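Local coordinates for methyltransferase domain-containing protein (Deinococcus radiodurans, PDB 3M33), which is of unknown function but has a methyltransferase-like fold, which hints that it may transfer methyl groups, at residues R72-L83 with A93-K101; L108-R119 with L131-G142. All coordinates share one frame; numbering follows the deposited sequence.

Interaction 1. Residues R72-L83 with A93-K101; sequences RWAAYDFSPELL and ADVYEWNGK. With SO4 (sulfate ion), chain D; SO4 (sulfate ion), chain H.
Arg72 reaches to Asp94 in a salt bridge, its NE 2.6 Å from Asp94 OD2, which receives it nearly along the carboxylate's C-O axis. Arg72 CG stands anti to its own N (chi1 180°), and the extended chain lets the planar guanidinium offer NE and, weakly, NH2 to this one oxygen, turned 44° from the carboxylate plane with Ala74 CB over one face. At the strand's other end Trp98 points an edge at the face of Tyr76 in a T-shaped stack, CE3 over the ring centre and the planes at 62°. Rings suit both places, since the indole's CH edge can rest on the tyrosine's pi face. On the opposite face Leu83 CD2 of helix 80-89 presses Val95 CG1 at 3.4 Å, tighter than usual carbon contact, so these branched side chains seat the helix on the sheet. Five backbone bonds, from Asp94 N to Trp98 N, join the two parallel strands. Asp77 OD1 accepts from Phe78 N, while OD2 is bonded to Tyr21 OH and Gly58 N. This is a beta-alpha-beta crossover: strand 94-97 edges the sheet, strand 72-77 pairs on its other side with strand 51-55, and helix 80-89 connects the two.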
loop_
_atom_site.group_PDB
_atom_site.type_symbol
_atom_site.label_atom_id
_atom_site.label_comp_id
_atom_site.label_asym_id
_atom_site.label_seq_id
_atom_site.Cartn_x
_atom_site.Cartn_y
_atom_site.Cartn_z
ATOM N N ARG A 72 0.529 -8.919 -17.550
ATOM C CA ARG A 72 1.677 -9.309 -16.731
ATOM C C ARG A 72 1.627 -8.506 -15.432
ATOM O O ARG A 72 1.343 -7.315 -15.455
ATOM C CB ARG A 72 2.986 -9.029 -17.476
ATOM C CG ARG A 72 4.247 -9.405 -16.694
ATOM C CD ARG A 72 5.506 -9.298 -17.547
ATOM N NE ARG A 72 6.697 -9.686 -16.790
ATOM C CZ ARG A 72 7.602 -8.828 -16.331
ATOM N NH1 ARG A 72 7.461 -7.532 -16.577
ATOM N NH2 ARG A 72 8.651 -9.266 -15.642
ATOM N N TRP A 73 1.869 -9.161 -14.304
ATOM C CA TRP A 73 1.968 -8.466 -13.022
ATOM C C TRP A 73 3.365 -8.692 -12.471
ATOM O O TRP A 73 3.654 -9.746 -11.905
ATOM C CB TRP A 73 0.932 -9.011 -12.033
ATOM C CG TRP A 73 0.769 -8.226 -10.758
ATOM C CD1 TRP A 73 1.546 -8.302 -9.625
ATOM C CD2 TRP A 73 -0.264 -7.274 -10.469
ATOM N NE1 TRP A 73 1.064 -7.450 -8.666
ATOM C CE2 TRP A 73 -0.044 -6.804 -9.158
ATOM C CE3 TRP A 73 -1.354 -6.774 -11.194
ATOM C CZ2 TRP A 73 -0.863 -5.851 -8.563
ATOM C CZ3 TRP A 73 -2.169 -5.814 -10.596
ATOM C CH2 TRP A 73 -1.916 -5.364 -9.300
ATOM N N ALA A 74 4.248 -7.719 -12.660
ATOM C CA ALA A 74 5.571 -7.797 -12.057
ATOM C C ALA A 74 5.481 -7.143 -10.678
ATOM O O ALA A 74 4.740 -6.181 -10.497
ATOM C CB ALA A 74 6.609 -7.091 -12.940
ATOM N N ALA A 75 6.219 -7.662 -9.705
ATOM C CA ALA A 75 6.086 -7.183 -8.331
ATOM C C ALA A 75 7.417 -7.323 -7.594
ATOM O O ALA A 75 8.183 -8.260 -7.867
ATOM C CB ALA A 75 5.013 -7.977 -7.619
ATOM N N TYR A 76 7.705 -6.418 -6.661
ATOM C CA TYR A 76 8.922 -6.588 -5.862
ATOM C C TYR A 76 8.791 -6.209 -4.406
ATOM O O TYR A 76 7.998 -5.342 -4.041
ATOM C CB TYR A 76 10.100 -5.812 -6.464
ATOM C CG TYR A 76 9.959 -4.305 -6.404
ATOM C CD1 TYR A 76 10.358 -3.595 -5.282
ATOM C CD2 TYR A 76 9.430 -3.596 -7.477
ATOM C CE1 TYR A 76 10.246 -2.212 -5.235
ATOM C CE2 TYR A 76 9.312 -2.219 -7.444
ATOM C CZ TYR A 76 9.722 -1.534 -6.324
ATOM O OH TYR A 76 9.598 -0.171 -6.290
ATOM N N ASP A 77 9.591 -6.870 -3.578
ATOM C CA ASP A 77 9.786 -6.455 -2.202
ATOM C C ASP A 77 11.163 -6.886 -1.712
ATOM O O ASP A 77 11.916 -7.553 -2.440
ATOM C CB ASP A 77 8.690 -6.999 -1.284
ATOM C CG ASP A 77 8.318 -5.995 -0.191
ATOM O OD1 ASP A 77 9.211 -5.197 0.200
ATOM O OD2 ASP A 77 7.142 -5.978 0.245
ATOM N N PHE A 78 11.495 -6.502 -0.481
ATOM C CA PHE A 78 12.840 -6.735 0.053
ATOM C C PHE A 78 13.056 -8.130 0.660
ATOM O O PHE A 78 14.053 -8.783 0.372
ATOM C CB PHE A 78 13.203 -5.671 1.093
ATOM C CG PHE A 78 14.550 -5.887 1.728
ATOM C CD1 PHE A 78 15.706 -5.474 1.086
ATOM C CD2 PHE A 78 14.660 -6.515 2.960
ATOM C CE1 PHE A 78 16.960 -5.677 1.663
ATOM C CE2 PHE A 78 15.908 -6.722 3.546
ATOM C CZ PHE A 78 17.057 -6.300 2.895
ATOM N N SER A 79 12.127 -8.573 1.500
ATOM C CA SER A 79 12.292 -9.820 2.256
ATOM C C SER A 79 12.220 -11.080 1.390
ATOM O O SER A 79 11.191 -11.362 0.783
ATOM C CB SER A 79 11.251 -9.908 3.370
ATOM O OG SER A 79 11.301 -11.183 3.988
ATOM N N PRO A 80 13.317 -11.847 1.339
ATOM C CA PRO A 80 13.397 -13.047 0.493
ATOM C C PRO A 80 12.363 -14.103 0.885
ATOM O O PRO A 80 11.740 -14.710 0.009
ATOM C CB PRO A 80 14.807 -13.581 0.763
ATOM C CG PRO A 80 15.565 -12.420 1.315
ATOM C CD PRO A 80 14.567 -11.607 2.081
ATOM N N GLU A 81 12.171 -14.321 2.181
ATOM C CA GLU A 81 11.250 -15.363 2.616
ATOM C C GLU A 81 9.817 -14.945 2.279
ATOM O O GLU A 81 9.036 -15.723 1.733
ATOM C CB GLU A 81 11.427 -15.680 4.111
ATOM C CG GLU A 81 12.820 -16.230 4.495
ATOM C CD GLU A 81 13.149 -17.581 3.841
ATOM O OE1 GLU A 81 12.376 -18.546 4.015
ATOM O OE2 GLU A 81 14.192 -17.681 3.157
ATOM N N LEU A 82 9.493 -13.696 2.580
ATOM C CA LEU A 82 8.203 -13.137 2.234
ATOM C C LEU A 82 7.913 -13.314 0.737
ATOM O O LEU A 82 6.812 -13.696 0.349
ATOM C CB LEU A 82 8.175 -11.667 2.629
ATOM C CG LEU A 82 6.807 -11.015 2.661
ATOM C CD1 LEU A 82 5.881 -11.752 3.645
ATOM C CD2 LEU A 82 6.968 -9.541 3.028
ATOM N N LEU A 83 8.911 -13.076 -0.103
ATOM C CA LEU A 83 8.739 -13.289 -1.534
ATOM C C LEU A 83 8.413 -14.745 -1.899
ATOM O O LEU A 83 7.699 -14.991 -2.869
ATOM C CB LEU A 83 9.947 -12.792 -2.314
ATOM C CG LEU A 83 10.180 -11.285 -2.215
ATOM C CD1 LEU A 83 11.395 -10.892 -3.047
ATOM C CD2 LEU A 83 8.950 -10.523 -2.673
ATOM N N ALA A 93 2.434 -14.252 -11.262
ATOM C CA ALA A 93 3.211 -13.023 -11.071
ATOM C C ALA A 93 4.702 -13.240 -11.264
ATOM O O ALA A 93 5.216 -14.336 -11.031
ATOM C CB ALA A 93 2.916 -12.391 -9.682
ATOM N N ASP A 94 5.395 -12.198 -11.719
ATOM C CA ASP A 94 6.853 -12.206 -11.740
ATOM C C ASP A 94 7.362 -11.415 -10.539
ATOM O O ASP A 94 7.192 -10.202 -10.484
ATOM C CB ASP A 94 7.373 -11.582 -13.026
ATOM C CG ASP A 94 7.067 -12.433 -14.257
ATOM O OD1 ASP A 94 7.128 -13.675 -14.167
ATOM O OD2 ASP A 94 6.775 -11.855 -15.321
ATOM N N VAL A 95 7.992 -12.098 -9.591
ATOM C CA VAL A 95 8.347 -11.481 -8.309
ATOM C C VAL A 95 9.855 -11.312 -8.156
ATOM O O VAL A 95 10.615 -12.250 -8.363
ATOM C CB VAL A 95 7.797 -12.317 -7.141
ATOM C CG1 VAL A 95 8.157 -11.702 -5.812
ATOM C CG2 VAL A 95 6.287 -12.457 -7.272
ATOM N N TYR A 96 10.273 -10.116 -7.760
ATOM C CA TYR A 96 11.682 -9.735 -7.709
ATOM C C TYR A 96 12.088 -9.227 -6.325
ATOM O O TYR A 96 11.316 -8.557 -5.635
ATOM C CB TYR A 96 11.947 -8.639 -8.750
ATOM C CG TYR A 96 11.650 -9.064 -10.174
ATOM C CD1 TYR A 96 12.644 -9.610 -10.982
ATOM C CD2 TYR A 96 10.375 -8.928 -10.706
ATOM C CE1 TYR A 96 12.371 -10.009 -12.284
ATOM C CE2 TYR A 96 10.087 -9.316 -12.010
ATOM C CZ TYR A 96 11.088 -9.857 -12.794
ATOM O OH TYR A 96 10.805 -10.240 -14.086
ATOM N N GLU A 97 13.311 -9.542 -5.932
ATOM C CA GLU A 97 13.862 -9.121 -4.654
ATOM C C GLU A 97 14.605 -7.827 -4.889
ATOM O O GLU A 97 15.615 -7.812 -5.578
ATOM C CB GLU A 97 14.836 -10.187 -4.144
ATOM C CG GLU A 97 15.319 -9.968 -2.738
ATOM C CD GLU A 97 16.314 -11.036 -2.307
ATOM O OE1 GLU A 97 17.195 -10.725 -1.480
ATOM O OE2 GLU A 97 16.217 -12.184 -2.796
ATOM N N TRP A 98 14.101 -6.734 -4.333
ATOM C CA TRP A 98 14.683 -5.430 -4.600
ATOM C C TRP A 98 14.364 -4.477 -3.458
ATOM O O TRP A 98 13.261 -4.501 -2.902
ATOM C CB TRP A 98 14.147 -4.874 -5.934
ATOM C CG TRP A 98 14.871 -3.652 -6.418
ATOM C CD1 TRP A 98 16.200 -3.389 -6.285
ATOM C CD2 TRP A 98 14.317 -2.542 -7.142
ATOM N NE1 TRP A 98 16.510 -2.186 -6.863
ATOM C CE2 TRP A 98 15.372 -1.640 -7.391
ATOM C CE3 TRP A 98 13.031 -2.215 -7.584
ATOM C CZ2 TRP A 98 15.184 -0.432 -8.069
ATOM C CZ3 TRP A 98 12.841 -1.012 -8.261
ATOM C CH2 TRP A 98 13.912 -0.138 -8.498
ATOM N N ASN A 99 15.333 -3.639 -3.105
ATOM C CA ASN A 99 15.119 -2.618 -2.087
ATOM C C ASN A 99 14.708 -1.294 -2.713
ATOM O O ASN A 99 14.669 -0.273 -2.034
ATOM C CB ASN A 99 16.386 -2.395 -1.259
ATOM C CG ASN A 99 17.532 -1.853 -2.088
ATOM O OD1 ASN A 99 17.397 -1.674 -3.295
ATOM N ND2 ASN A 99 18.672 -1.603 -1.449
ATOM N N GLY A 100 14.414 -1.309 -4.009
ATOM C CA GLY A 100 13.981 -0.103 -4.699
ATOM C C GLY A 100 15.087 0.906 -5.010
ATOM O O GLY A 100 14.797 2.008 -5.482
ATOM N N LYS A 101 16.347 0.542 -4.757
ATOM C CA LYS A 101 17.467 1.466 -4.978
ATOM C C LYS A 101 18.461 0.968 -6.009
ATOM O O LYS A 101 18.534 -0.227 -6.298
ATOM C CB LYS A 101 18.223 1.742 -3.676
ATOM C CG LYS A 101 17.574 2.782 -2.765
ATOM C CD LYS A 101 16.633 2.133 -1.788
ATOM C CE LYS A 101 16.100 3.125 -0.765
ATOM N NZ LYS A 101 15.024 2.481 0.043
HETATM S S SO4 D . 18.399 -5.782 -2.893
HETATM O O1 SO4 D . 17.306 -6.092 -1.976
HETATM O O2 SO4 D . 18.688 -6.980 -3.688
HETATM O O3 SO4 D . 18.027 -4.698 -3.801
HETATM O O4 SO4 D . 19.580 -5.380 -2.118
HETATM S S SO4 H . 15.195 -11.783 -7.815
HETATM O O1 SO4 H . 14.659 -12.211 -9.108
HETATM O O2 SO4 H . 16.455 -12.472 -7.537
HETATM O O3 SO4 H . 15.433 -10.341 -7.847
HETATM O O4 SO4 H . 14.248 -12.111 -6.756
HETATM O O HOH W 1 16.879 -8.590 0.357
#

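Interaction 2. Residues L108-R119 with L131-G142; sequences LGAPFGLIVSRR and LAAPDAHFLYVG. With SO4 (sulfate ion), chain F.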
loop_
_atom_site.group_PDB
_atom_site.type_symbol
_atom_site.label_atom_id
_atom_site.label_comp_id
_atom_site.label_asym_id
_atom_site.label_seq_id
_atom_site.Cartn_x
_atom_site.Cartn_y
_atom_site.Cartn_z
ATOM N N LEU A 108 13.460 -7.162 -15.071
ATOM C CA LEU A 108 12.245 -6.535 -14.547
ATOM C C LEU A 108 11.174 -6.451 -15.629
ATOM O O LEU A 108 10.024 -6.804 -15.397
ATOM C CB LEU A 108 12.517 -5.140 -13.965
ATOM C CG LEU A 108 11.321 -4.587 -13.178
ATOM C CD1 LEU A 108 11.052 -5.465 -11.977
ATOM C CD2 LEU A 108 11.518 -3.137 -12.738
ATOM N N GLY A 109 11.558 -6.000 -16.816
ATOM C CA GLY A 109 10.641 -6.008 -17.943
ATOM C C GLY A 109 9.903 -4.709 -18.236
ATOM O O GLY A 109 8.854 -4.735 -18.881
ATOM N N ALA A 110 10.436 -3.577 -17.768
ATOM C CA ALA A 110 9.934 -2.273 -18.195
ATOM C C ALA A 110 9.874 -2.263 -19.726
ATOM O O ALA A 110 10.646 -2.972 -20.375
ATOM C CB ALA A 110 10.846 -1.151 -17.685
ATOM N N PRO A 111 8.981 -1.443 -20.314
ATOM C CA PRO A 111 8.146 -0.428 -19.666
ATOM C C PRO A 111 6.811 -0.997 -19.202
ATOM O O PRO A 111 6.395 -2.061 -19.669
ATOM C CB PRO A 111 7.908 0.593 -20.788
ATOM C CG PRO A 111 8.159 -0.159 -22.079
ATOM C CD PRO A 111 8.660 -1.549 -21.745
ATOM N N PHE A 112 6.150 -0.287 -18.290
ATOM C CA PHE A 112 4.881 -0.740 -17.734
ATOM C C PHE A 112 3.770 0.276 -18.010
ATOM O O PHE A 112 4.026 1.480 -18.081
ATOM C CB PHE A 112 5.026 -0.947 -16.222
ATOM C CG PHE A 112 6.015 -2.012 -15.850
ATOM C CD1 PHE A 112 5.642 -3.357 -15.850
ATOM C CD2 PHE A 112 7.312 -1.674 -15.486
ATOM C CE1 PHE A 112 6.555 -4.348 -15.509
ATOM C CE2 PHE A 112 8.235 -2.659 -15.127
ATOM C CZ PHE A 112 7.863 -4.000 -15.145
ATOM N N GLY A 113 2.539 -0.206 -18.163
ATOM C CA GLY A 113 1.401 0.683 -18.332
ATOM C C GLY A 113 0.795 1.111 -17.002
ATOM O O GLY A 113 0.055 2.094 -16.921
ATOM N N LEU A 114 1.100 0.368 -15.948
ATOM C CA LEU A 114 0.620 0.722 -14.613
ATOM C C LEU A 114 1.695 0.452 -13.558
ATOM O O LEU A 114 2.291 -0.629 -13.528
ATOM C CB LEU A 114 -0.668 -0.047 -14.274
ATOM C CG LEU A 114 -1.278 0.170 -12.888
ATOM C CD1 LEU A 114 -1.796 1.597 -12.770
ATOM C CD2 LEU A 114 -2.414 -0.829 -12.647
ATOM N N ILE A 115 1.940 1.437 -12.699
ATOM C CA ILE A 115 2.803 1.238 -11.549
ATOM C C ILE A 115 1.927 1.468 -10.343
ATOM O O ILE A 115 1.318 2.516 -10.201
ATOM C CB ILE A 115 4.002 2.206 -11.536
ATOM C CG1 ILE A 115 4.940 1.930 -12.718
ATOM C CG2 ILE A 115 4.766 2.086 -10.244
ATOM C CD1 ILE A 115 4.412 2.452 -14.038
ATOM N N VAL A 116 1.830 0.475 -9.477
ATOM C CA VAL A 116 0.882 0.559 -8.391
ATOM C C VAL A 116 1.558 0.329 -7.036
ATOM O O VAL A 116 2.535 -0.425 -6.927
ATOM C CB VAL A 116 -0.271 -0.430 -8.605
ATOM C CG1 VAL A 116 0.238 -1.842 -8.566
ATOM C CG2 VAL A 116 -1.326 -0.236 -7.541
ATOM N N SER A 117 1.063 1.003 -6.001
ATOM C CA SER A 117 1.611 0.804 -4.662
ATOM C C SER A 117 0.548 1.001 -3.604
ATOM O O SER A 117 0.032 2.110 -3.442
ATOM C CB SER A 117 2.758 1.785 -4.415
ATOM O OG SER A 117 3.220 1.691 -3.083
ATOM N N ARG A 118 0.225 -0.067 -2.882
ATOM C CA ARG A 118 -0.732 0.045 -1.793
ATOM C C ARG A 118 0.038 0.264 -0.499
ATOM O O ARG A 118 0.547 -0.682 0.087
ATOM C CB ARG A 118 -1.618 -1.206 -1.689
ATOM C CG ARG A 118 -2.688 -1.098 -0.580
ATOM C CD ARG A 118 -3.361 -2.447 -0.228
ATOM N NE ARG A 118 -4.055 -3.060 -1.364
ATOM C CZ ARG A 118 -5.330 -2.837 -1.692
ATOM N NH1 ARG A 118 -6.088 -1.986 -0.986
ATOM N NH2 ARG A 118 -5.857 -3.467 -2.737
ATOM N N ARG A 119 0.165 1.521 -0.081
ATOM C CA ARG A 119 0.875 1.852 1.159
ATOM C C ARG A 119 2.332 1.395 1.115
ATOM O O ARG A 119 2.949 1.100 2.144
ATOM C CB ARG A 119 0.135 1.256 2.363
ATOM C CG ARG A 119 -1.322 1.786 2.470
ATOM C CD ARG A 119 -2.253 0.877 3.294
ATOM N NE ARG A 119 -1.882 0.809 4.702
ATOM C CZ ARG A 119 -2.703 0.462 5.697
ATOM N NH1 ARG A 119 -3.984 0.148 5.459
ATOM N NH2 ARG A 119 -2.239 0.437 6.946
ATOM N N LEU A 131 10.595 3.526 -15.878
ATOM C CA LEU A 131 9.701 2.381 -15.715
ATOM C C LEU A 131 8.443 2.447 -16.575
ATOM O O LEU A 131 7.894 1.413 -16.953
ATOM C CB LEU A 131 9.295 2.229 -14.246
ATOM C CG LEU A 131 10.402 1.867 -13.266
ATOM C CD1 LEU A 131 9.869 1.905 -11.868
ATOM C CD2 LEU A 131 10.945 0.489 -13.590
ATOM N N ALA A 132 7.990 3.659 -16.879
ATOM C CA ALA A 132 6.677 3.849 -17.492
ATOM C C ALA A 132 6.671 3.914 -19.016
ATOM O O ALA A 132 7.462 4.629 -19.624
ATOM C CB ALA A 132 6.001 5.102 -16.913
ATOM N N ALA A 133 5.756 3.168 -19.623
ATOM C CA ALA A 133 5.430 3.349 -21.028
ATOM C C ALA A 133 4.737 4.697 -21.145
ATOM O O ALA A 133 4.292 5.245 -20.136
ATOM C CB ALA A 133 4.504 2.249 -21.493
ATOM N N PRO A 134 4.640 5.243 -22.371
ATOM C CA PRO A 134 3.880 6.484 -22.552
ATOM C C PRO A 134 2.406 6.233 -22.233
ATOM O O PRO A 134 1.869 5.173 -22.580
ATOM C CB PRO A 134 4.040 6.791 -24.047
ATOM C CG PRO A 134 5.190 5.933 -24.514
ATOM C CD PRO A 134 5.145 4.712 -23.647
ATOM N N ASP A 135 1.767 7.187 -21.567
ATOM C CA ASP A 135 0.372 7.024 -21.159
ATOM C C ASP A 135 0.173 6.014 -20.031
ATOM O O ASP A 135 -0.940 5.557 -19.805
ATOM C CB ASP A 135 -0.493 6.631 -22.353
ATOM C CG ASP A 135 -0.334 7.587 -23.515
ATOM O OD1 ASP A 135 0.085 8.747 -23.277
ATOM O OD2 ASP A 135 -0.615 7.176 -24.661
ATOM N N ALA A 136 1.246 5.662 -19.331
ATOM C CA ALA A 136 1.133 4.825 -18.137
ATOM C C ALA A 136 0.453 5.620 -17.028
ATOM O O ALA A 136 0.487 6.859 -17.046
ATOM C CB ALA A 136 2.515 4.379 -17.685
ATOM N N HIS A 137 -0.164 4.912 -16.078
ATOM C CA HIS A 137 -0.683 5.523 -14.853
ATOM C C HIS A 137 0.170 5.107 -13.653
ATOM O O HIS A 137 0.751 4.015 -13.634
ATOM C CB HIS A 137 -2.120 5.062 -14.571
ATOM C CG HIS A 137 -3.157 5.692 -15.445
ATOM N ND1 HIS A 137 -3.561 5.138 -16.637
ATOM C CD2 HIS A 137 -3.897 6.816 -15.286
ATOM C CE1 HIS A 137 -4.491 5.900 -17.186
ATOM N NE2 HIS A 137 -4.717 6.922 -16.385
ATOM N N PHE A 138 0.208 5.949 -12.632
ATOM C CA PHE A 138 0.782 5.555 -11.348
ATOM C C PHE A 138 -0.364 5.607 -10.348
ATOM O O PHE A 138 -1.054 6.616 -10.259
ATOM C CB PHE A 138 1.868 6.557 -10.923
ATOM C CG PHE A 138 2.303 6.406 -9.485
ATOM C CD1 PHE A 138 3.141 5.366 -9.100
ATOM C CD2 PHE A 138 1.878 7.304 -8.519
ATOM C CE1 PHE A 138 3.536 5.213 -7.762
ATOM C CE2 PHE A 138 2.267 7.165 -7.185
ATOM C CZ PHE A 138 3.099 6.112 -6.807
ATOM N N LEU A 139 -0.573 4.535 -9.595
ATOM C CA LEU A 139 -1.677 4.480 -8.663
ATOM C C LEU A 139 -1.165 4.183 -7.248
ATOM O O LEU A 139 -0.437 3.207 -7.034
ATOM C CB LEU A 139 -2.698 3.420 -9.101
ATOM C CG LEU A 139 -3.848 3.145 -8.130
ATOM C CD1 LEU A 139 -4.698 4.397 -7.976
ATOM C CD2 LEU A 139 -4.685 1.972 -8.601
ATOM N N TYR A 140 -1.566 5.008 -6.283
ATOM C CA TYR A 140 -1.069 4.892 -4.905
ATOM C C TYR A 140 -2.161 5.142 -3.864
ATOM O O TYR A 140 -3.041 5.983 -4.062
ATOM C CB TYR A 140 0.073 5.893 -4.693
ATOM C CG TYR A 140 0.547 6.051 -3.250
ATOM C CD1 TYR A 140 1.492 5.183 -2.710
ATOM C CD2 TYR A 140 0.078 7.088 -2.446
ATOM C CE1 TYR A 140 1.944 5.325 -1.401
ATOM C CE2 TYR A 140 0.531 7.247 -1.133
ATOM C CZ TYR A 140 1.463 6.352 -0.620
ATOM O OH TYR A 140 1.917 6.471 0.677
ATOM N N VAL A 141 -2.109 4.415 -2.751
ATOM C CA VAL A 141 -2.883 4.808 -1.582
ATOM C C VAL A 141 -1.971 4.813 -0.355
ATOM O O VAL A 141 -1.215 3.866 -0.127
ATOM C CB VAL A 141 -4.158 3.947 -1.345
ATOM C CG1 VAL A 141 -3.803 2.500 -1.050
ATOM C CG2 VAL A 141 -4.971 4.535 -0.167
ATOM N N GLY A 142 -2.014 5.898 0.415
ATOM C CA GLY A 142 -1.110 6.053 1.549
ATOM C C GLY A 142 -1.886 5.878 2.828
ATOM O O GLY A 142 -3.092 6.050 2.824
HETATM S S SO4 F . 1.488 1.212 6.651
HETATM O O1 SO4 F . 0.080 1.164 6.308
HETATM O O2 SO4 F . 1.817 0.051 7.483
HETATM O O3 SO4 F . 2.283 1.205 5.424
HETATM O O4 SO4 F . 1.787 2.436 7.390
HETATM O O HOH W 2 -2.697 2.772 -17.438
#
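Ile115 and Phe138 meet at the apolar centre: the methyl CG2 of Ile115 lies in the plane of the phenyl ring, 3.8 Å from Phe138 CD1, and the side chains cross at about a right angle. Ile115 CG2 gets there by standing anti to the backbone N, while CG1 carries its own CD1 toward Ala132 CB. On the other face of the sheet Val116 and Leu139 run side by side, Val116 CG2 being 4.2 Å from Leu139 CD2; aliphatic side chains suit this face, where Phe38 of helix 36-45 packs on Leu139. Nearer the strand's start, Leu131 CD2 packs on Leu108 CD2 at 3.8 Å. Strands 114-118 and 136-142 are neighbours in the parallel part of a Rossmann-like sheet, only 3° apart in direction, joined by backbone bonds such as Leu139 N to Ile115 O at 2.8 Å. Before them, a type II turn from Ala133 to Ala136 brings in His137, whose ND1 shares a water with Gly113 O. At the polar end Arg119 NE lies 2.6 Å from O1 of a sulfate, probably from the crystallisation liquor, with NH2 bonded to the same oxygen, while NH1 pairs with Glu35. An alanine here would remove the guanidinium and is likely to cost the sulfate two hydrogen bonds and leave Glu35 with Arg118 but without its second arginine. Beside it, Arg118 turns to Asp62, Glu35 and Asp39.

From the N terminus, strand 72-77 is the next strand after 51-55, and interaction 1 closes the loop that runs through helix 80-89 to strand 94-97 at the sheet margin. The chain then passes to residues 108-119, and interaction 2 closes a second loop, through the short helix 128-131, at strand 136-142. The two are in series, neither nested nor crossed. Strand 51-55 lies between strands 72-77 and 112-118, so both contacts belong to one sheet. They also touch directly: Arg72 NH2 probably bonds Leu108 O at 2.8 Å, and Phe112 packs against Ala74, joining strand 72-77 to the residues that lead into strand 114-118.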